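PDB 5J8Y: polycomb protein Sfmbt from Drosophila melanogaster, which pairs through its SAM domain with that of Polycomb protein Scm, a link by which PhoRC probably brings PRC1 to Polycomb response elements. Local coordinates for residues C[15-18]-C[19-23]; C[27-30]-C[31-35]; C[42-45]-C[46-49]. All blocks are in the same frame, centred on the assembly; numbering follows the deposited sequence.

Contact 1: C[15-18]-C[19-23]; sequences SQFL and RVNDC
Phe-17 and Leu-18 meet Asn-21 and Cys-23 where helix 11-20 of the SAM domain ends in a Schellman motif, with Asp-22, at positive phi, as its C-prime residue. The tight part is the inner side of this turn. Cys-23 N reaches back to Leu-18 O at 2.7 Å, almost in line with the carbonyl bond, and Asp-22 N closes the smaller loop on Arg-19 O. Within the same turn, Leu-18 CD2 packs on Cys-23 CB at 3.8 Å, and both side chains carry on to Ile-62 of helix 56-71.

Asn-21 closes off the adjoining carbonyl: its ND2 donates to Phe-17 O at 2.8 Å, while its backbone N adds a weak bond to the same oxygen. The Phe-17 ring swings alongside because its CG points away from the backbone N (chi1 168°), and ND2 then sits over one ring face, displaced toward the rim, 3.2 Å from Phe-17 CE1. Amide and ring planes are inclined by 65°. An alanine here has no amide, and would probably cost Phe-17 O its strong side-chain donor, leaving the weak bond from the backbone N, and leave that part of the ring face without its neighbour.

The solvent side is much looser. Val-20 N keeps the regular helical bond to Gln-16 O, but the exposed Arg-19 side chain merely runs beside that of Gln-16, both pointing the same way. Their amide and guanidinium planes are only 19° apart, yet Gln-16 OE1 remains 4.1 Å from Arg-19 NE.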
loop_
_atom_site.group_PDB
_atom_site.type_symbol
_atom_site.label_atom_id
_atom_site.label_comp_id
_atom_site.label_asym_id
_atom_site.label_seq_id
_atom_site.Cartn_x
_atom_site.Cartn_y
_atom_site.Cartn_z
ATOM N N SER C 15 -1.264 18.161 5.194
ATOM C CA SER C 15 -2.068 18.188 3.976
ATOM C C SER C 15 -1.209 18.505 2.756
ATOM O O SER C 15 -1.332 17.855 1.718
ATOM C CB SER C 15 -3.198 19.212 4.099
ATOM O OG SER C 15 -4.230 18.729 4.941
ATOM N N GLN C 16 -0.341 19.455 2.900
ATOM C CA GLN C 16 0.489 19.854 1.826
ATOM C C GLN C 16 1.484 18.782 1.526
ATOM O O GLN C 16 1.850 18.590 0.400
ATOM C CB GLN C 16 1.185 21.153 2.143
ATOM C CG GLN C 16 0.281 22.374 2.283
ATOM C CD GLN C 16 -0.685 22.552 1.116
ATOM O OE1 GLN C 16 -1.833 22.393 1.266
ATOM N NE2 GLN C 16 -0.196 22.908 -0.004
ATOM N N PHE C 17 1.928 18.093 2.539
ATOM C CA PHE C 17 2.909 17.032 2.325
ATOM C C PHE C 17 2.252 15.961 1.473
ATOM O O PHE C 17 2.779 15.508 0.517
ATOM C CB PHE C 17 3.358 16.492 3.641
ATOM C CG PHE C 17 4.125 15.251 3.546
ATOM C CD1 PHE C 17 5.395 15.252 3.046
ATOM C CD2 PHE C 17 3.574 14.078 3.969
ATOM C CE1 PHE C 17 6.101 14.097 2.986
ATOM C CE2 PHE C 17 4.279 12.915 3.891
ATOM C CZ PHE C 17 5.543 12.936 3.398
ATOM N N LEU C 18 1.075 15.579 1.876
ATOM C CA LEU C 18 0.279 14.619 1.128
ATOM C C LEU C 18 0.007 15.119 -0.291
ATOM O O LEU C 18 -0.073 14.327 -1.227
ATOM C CB LEU C 18 -1.041 14.348 1.855
ATOM C CG LEU C 18 -0.952 13.525 3.141
ATOM C CD1 LEU C 18 -2.151 13.788 4.034
ATOM C CD2 LEU C 18 -0.853 12.043 2.816
ATOM N N ARG C 19 -0.162 16.420 -0.459
ATOM C CA ARG C 19 -0.453 16.981 -1.770
ATOM C C ARG C 19 0.675 16.821 -2.769
ATOM O O ARG C 19 0.473 16.367 -3.874
ATOM C CB ARG C 19 -0.808 18.461 -1.665
ATOM C CG ARG C 19 -1.675 18.913 -2.800
ATOM C CD ARG C 19 -2.267 20.300 -2.599
ATOM N NE ARG C 19 -3.530 20.289 -1.881
ATOM C CZ ARG C 19 -4.734 20.220 -2.442
ATOM N NH1 ARG C 19 -4.896 20.120 -3.745
ATOM N NH2 ARG C 19 -5.793 20.256 -1.666
ATOM N N VAL C 20 1.869 17.222 -2.380
ATOM C CA VAL C 20 2.982 17.269 -3.321
ATOM C C VAL C 20 3.533 15.874 -3.608
ATOM O O VAL C 20 4.344 15.700 -4.517
ATOM C CB VAL C 20 4.123 18.175 -2.802
ATOM C CG1 VAL C 20 3.584 19.559 -2.440
ATOM C CG2 VAL C 20 4.828 17.540 -1.605
ATOM N N ASN C 21 3.094 14.889 -2.828
ATOM C CA ASN C 21 3.509 13.503 -3.029
ATOM C C ASN C 21 2.392 12.673 -3.656
ATOM O O ASN C 21 2.333 11.456 -3.483
ATOM C CB ASN C 21 3.956 12.882 -1.705
ATOM C CG ASN C 21 5.264 13.461 -1.207
ATOM O OD1 ASN C 21 6.313 13.258 -1.816
ATOM N ND2 ASN C 21 5.209 14.181 -0.093
ATOM N N ASP C 22 1.511 13.352 -4.386
ATOM C CA ASP C 22 0.433 12.705 -5.132
ATOM C C ASP C 22 -0.498 11.885 -4.243
ATOM O O ASP C 22 -0.948 10.808 -4.636
ATOM C CB ASP C 22 1.015 11.811 -6.231
ATOM C CG ASP C 22 1.994 12.547 -7.125
ATOM O OD1 ASP C 22 1.542 13.244 -8.058
ATOM O OD2 ASP C 22 3.216 12.425 -6.898
ATOM N N CYS C 23 -0.784 12.398 -3.049
ATOM C CA CYS C 23 -1.750 11.772 -2.149
ATOM C C CYS C 23 -2.846 12.767 -1.778
ATOM O O CYS C 23 -3.388 12.729 -0.675
ATOM C CB CYS C 23 -1.055 11.244 -0.889
ATOM S SG CYS C 23 0.042 9.836 -1.182
#

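Contact 2: C[27-30]-C[31-35]; sequences CDTF and SRNKI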
loop_
_atom_site.group_PDB
_atom_site.type_symbol
_atom_site.label_atom_id
_atom_site.label_comp_id
_atom_site.label_asym_id
_atom_site.label_seq_id
_atom_site.Cartn_x
_atom_site.Cartn_y
_atom_site.Cartn_z
ATOM N N CYS C 27 -6.011 13.969 1.981
ATOM C CA CYS C 27 -5.849 15.130 2.823
ATOM C C CYS C 27 -7.040 15.383 3.731
ATOM O O CYS C 27 -6.874 15.584 4.895
ATOM C CB CYS C 27 -5.668 16.360 1.953
ATOM S SG CYS C 27 -4.282 16.404 0.854
ATOM N N ASP C 28 -8.237 15.314 3.199
ATOM C CA ASP C 28 -9.410 15.674 3.966
ATOM C C ASP C 28 -9.662 14.720 5.145
ATOM O O ASP C 28 -10.031 15.160 6.239
ATOM C CB ASP C 28 -10.683 15.969 3.111
ATOM C CG ASP C 28 -10.464 16.990 1.918
ATOM O OD1 ASP C 28 -9.543 17.790 1.942
ATOM O OD2 ASP C 28 -11.272 16.980 0.941
ATOM N N THR C 29 -9.444 13.424 4.944
ATOM C CA THR C 29 -9.557 12.464 6.047
ATOM C C THR C 29 -8.512 12.735 7.131
ATOM O O THR C 29 -8.769 12.670 8.314
ATOM C CB THR C 29 -9.448 11.005 5.596
ATOM O OG1 THR C 29 -10.279 10.784 4.455
ATOM C CG2 THR C 29 -9.893 10.146 6.665
ATOM N N PHE C 30 -7.338 13.070 6.670
ATOM C CA PHE C 30 -6.245 13.353 7.539
ATOM C C PHE C 30 -6.553 14.617 8.393
ATOM O O PHE C 30 -6.278 14.658 9.566
ATOM C CB PHE C 30 -4.974 13.463 6.739
ATOM C CG PHE C 30 -4.166 12.205 6.726
ATOM C CD1 PHE C 30 -4.742 11.032 6.380
ATOM C CD2 PHE C 30 -2.836 12.201 7.070
ATOM C CE1 PHE C 30 -4.021 9.856 6.387
ATOM C CE2 PHE C 30 -2.115 11.037 7.058
ATOM C CZ PHE C 30 -2.708 9.867 6.730
ATOM N N SER C 31 -7.118 15.631 7.760
ATOM C CA SER C 31 -7.543 16.880 8.417
ATOM C C SER C 31 -8.647 16.689 9.382
ATOM O O SER C 31 -8.590 17.135 10.489
ATOM C CB SER C 31 -8.016 17.870 7.405
ATOM O OG SER C 31 -6.953 18.392 6.733
ATOM N N ARG C 32 -9.633 15.936 8.968
ATOM C CA ARG C 32 -10.770 15.695 9.807
ATOM C C ARG C 32 -10.330 15.008 11.053
ATOM O O ARG C 32 -10.820 15.312 12.094
ATOM C CB ARG C 32 -11.793 14.836 9.104
ATOM C CG ARG C 32 -12.706 15.528 8.143
ATOM C CD ARG C 32 -13.689 14.490 7.626
ATOM N NE ARG C 32 -13.040 13.536 6.769
ATOM C CZ ARG C 32 -12.663 13.824 5.540
ATOM N NH1 ARG C 32 -12.875 14.995 5.040
ATOM N NH2 ARG C 32 -12.079 12.939 4.821
ATOM N N ASN C 33 -9.405 14.084 10.945
ATOM C CA ASN C 33 -8.883 13.426 12.108
ATOM C C ASN C 33 -7.733 14.136 12.796
ATOM O O ASN C 33 -7.098 13.616 13.690
ATOM C CB ASN C 33 -8.451 12.046 11.734
ATOM C CG ASN C 33 -9.587 11.188 11.426
ATOM O OD1 ASN C 33 -10.206 10.630 12.307
ATOM N ND2 ASN C 33 -9.888 11.094 10.164
ATOM N N LYS C 34 -7.474 15.336 12.363
ATOM C CA LYS C 34 -6.463 16.123 12.969
ATOM C C LYS C 34 -5.172 15.380 13.125
ATOM O O LYS C 34 -4.681 15.119 14.194
ATOM C CB LYS C 34 -6.970 16.680 14.279
ATOM C CG LYS C 34 -7.955 17.816 14.094
ATOM C CD LYS C 34 -8.273 18.519 15.374
ATOM C CE LYS C 34 -7.473 19.800 15.588
ATOM N NZ LYS C 34 -7.817 20.418 16.903
ATOM N N ILE C 35 -4.621 15.049 11.977
ATOM C CA ILE C 35 -3.330 14.427 11.875
ATOM C C ILE C 35 -2.330 15.531 11.531
ATOM O O ILE C 35 -2.248 15.975 10.409
ATOM C CB ILE C 35 -3.307 13.333 10.798
ATOM C CG1 ILE C 35 -4.396 12.293 11.059
ATOM C CG2 ILE C 35 -1.916 12.721 10.695
ATOM C CD1 ILE C 35 -4.095 11.284 12.125
#
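The backbone from Cys-27 to Ile-35 spans the short helix 27-32 and leaves it by a Schellman motif. Ser-31 N and Arg-32 N make the regular helical bonds to Cys-27 O and Asp-28 O. Asn-33 is the first residue to depart from helical angles; Lys-34 then takes positive phi as the C-prime residue, its N bonded to Ser-31 O, and Ile-35 N turns back to Phe-30 O at 3.0 Å. This ending sends the chain out of helix 27-32 of the SAM domain.

Asn-33 grips Thr-29 O with both its side chain and its backbone. Its ND2 donates to Thr-29 O at 2.7 Å, nearly straight at 165°, with the acceptor lying in the amide plane; its backbone N bonds to the same oxygen at 3.1 Å. The two donors come from opposite faces of the Thr-29 carbonyl plane. Asn-33 and Thr-29 point the same way, and Thr-29 CG2 rests beside ND2.

Arg-32 bends at chi3 (-70°) and is modelled with Asp-28 O over the centre of its guanidinium, but the fit is too close at NH2, whose place is uncertain, so the detail is doubtful.

On the inner side, Phe-30 is buried between neighbouring helices, touching Val-14 and Leu-18 of helix 11-20 and Leu-51 of helix 45-51. Ile-35 CG1 lies over one face of the Phe-30 ring, while CG2, anti to the Ile-35 backbone N, reaches the ring's rim, 3.8 Å from Phe-30 CD2.

Contact 3: C[42-45]-C[46-49]; sequences QLTK and DDIM
Thr-44 holds OG1 between its backbone N and carbonyl carbon (chi1 69°), while Asp-47 sets CG beside its own N (chi1 -55°), and these two torsions bring hydroxyl and carboxylate together in a capping box at the start of helix 45-51. Asp-47 N donates to Thr-44 OG1 at 3.3 Å. In return Thr-44 N donates to Asp-47 OD2 at 2.9 Å, nearly straight at 168°, meeting the oxygen on its anti side and somewhat out of the carboxylate plane. A weak bond from Thr-44 OG1 also reaches OD2. The Thr-44 N-H, with the nearby helix start, would probably favour the charged form of Asp-47.

Next to the box, Leu-43 CD2 lies 3.6 Å from Asp-47 CB, and Leu-43 CB meets Ile-48 CG1 at 4.1 Å, the two side chains crossing at about a right angle. Helix 45-51 also faces the partner subunit: Asp-46 OD1 forms a salt bridge with Lys-52 and a hydrogen bond with Tyr-53, both of the Scm chain, whose Met-49 packs on Met-49 here. Within the chain, Ile-48 and Met-49 continue onto Ala-59 of helix 56-71, and Lys-45 NZ bonds to Ser-63 OG of that helix.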
loop_
_atom_site.group_PDB
_atom_site.type_symbol
_atom_site.label_atom_id
_atom_site.label_comp_id
_atom_site.label_asym_id
_atom_site.label_seq_id
_atom_site.Cartn_x
_atom_site.Cartn_y
_atom_site.Cartn_z
ATOM N N GLN C 42 3.823 9.077 14.307
ATOM C CA GLN C 42 3.482 8.086 15.287
ATOM C C GLN C 42 2.698 6.992 14.670
ATOM O O GLN C 42 2.653 5.916 15.171
ATOM C CB GLN C 42 2.647 8.703 16.420
ATOM C CG GLN C 42 3.448 9.460 17.475
ATOM C CD GLN C 42 2.573 10.126 18.537
ATOM O OE1 GLN C 42 1.650 10.861 18.237
ATOM N NE2 GLN C 42 2.886 9.871 19.784
ATOM N N LEU C 43 2.036 7.294 13.581
ATOM C CA LEU C 43 1.186 6.351 12.912
ATOM C C LEU C 43 1.773 4.968 12.576
ATOM O O LEU C 43 2.810 4.901 12.032
ATOM C CB LEU C 43 0.642 6.979 11.612
ATOM C CG LEU C 43 -0.429 8.046 11.732
ATOM C CD1 LEU C 43 -0.948 8.612 10.457
ATOM C CD2 LEU C 43 -1.562 7.506 12.559
ATOM N N THR C 44 1.072 3.899 12.927
ATOM C CA THR C 44 1.390 2.556 12.458
ATOM C C THR C 44 0.486 2.247 11.272
ATOM O O THR C 44 -0.397 3.039 10.938
ATOM C CB THR C 44 1.182 1.489 13.550
ATOM O OG1 THR C 44 -0.216 1.355 13.831
ATOM C CG2 THR C 44 1.923 1.861 14.825
ATOM N N LYS C 45 0.696 1.099 10.641
ATOM C CA LYS C 45 -0.180 0.673 9.559
ATOM C C LYS C 45 -1.575 0.385 10.104
ATOM O O LYS C 45 -2.575 0.738 9.481
ATOM C CB LYS C 45 0.383 -0.558 8.854
ATOM C CG LYS C 45 1.678 -0.303 8.104
ATOM C CD LYS C 45 2.250 -1.602 7.560
ATOM C CE LYS C 45 3.766 -1.555 7.458
ATOM N NZ LYS C 45 4.235 -0.753 6.293
ATOM N N ASP C 46 -1.633 -0.250 11.273
ATOM C CA ASP C 46 -2.904 -0.546 11.930
ATOM C C ASP C 46 -3.742 0.722 12.093
ATOM O O ASP C 46 -4.971 0.679 12.020
ATOM C CB ASP C 46 -2.667 -1.196 13.299
ATOM C CG ASP C 46 -2.203 -2.642 13.195
ATOM O OD1 ASP C 46 -2.634 -3.354 12.266
ATOM O OD2 ASP C 46 -1.404 -3.071 14.055
ATOM N N ASP C 47 -3.064 1.847 12.310
ATOM C CA ASP C 47 -3.723 3.144 12.441
ATOM C C ASP C 47 -4.108 3.702 11.074
ATOM O O ASP C 47 -5.172 4.295 10.905
ATOM C CB ASP C 47 -2.808 4.142 13.157
ATOM C CG ASP C 47 -2.325 3.635 14.501
ATOM O OD1 ASP C 47 -3.119 2.998 15.224
ATOM O OD2 ASP C 47 -1.146 3.878 14.837
ATOM N N ILE C 48 -3.221 3.509 10.106
ATOM C CA ILE C 48 -3.393 4.057 8.767
ATOM C C ILE C 48 -4.529 3.368 8.008
ATOM O O ILE C 48 -5.147 3.975 7.134
ATOM C CB ILE C 48 -2.067 3.946 7.971
ATOM C CG1 ILE C 48 -1.069 4.982 8.495
ATOM C CG2 ILE C 48 -2.281 4.155 6.472
ATOM C CD1 ILE C 48 0.362 4.749 8.062
ATOM N N MET C 49 -4.810 2.129 8.384
ATOM C CA MET C 49 -5.786 1.313 7.669
ATOM C C MET C 49 -7.191 1.949 7.706
ATOM O O MET C 49 -7.743 2.233 6.678
ATOM C CB MET C 49 -5.807 -0.103 8.188
ATOM C CG MET C 49 -4.737 -1.001 7.612
ATOM S SD MET C 49 -4.683 -1.096 5.816
ATOM C CE MET C 49 -6.287 -1.780 5.454
#

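Overall arrangement
The three contacts follow one another along a single all-helical SAM domain: contact 1 ends helix 11-20, contact 2 ends helix 27-32, and contact 3 starts helix 45-51. Contacts 1 and 2, with centres about 12 Å apart, touch directly, Leu-18 CD1 lying 3.5 Å from Phe-30 CD2. Contacts 2 and 3 are about 14 Å apart between centres and meet where Ile-35 packs on Leu-43. Contacts 1 and 3 stand on opposite sides of the chain's centre, their centres about 18 Å apart, yet both pack on the long helix 56-71. Of the three, contact 3 alone touches Scm, so the heterodimer interface lies away from the turn at contact 1.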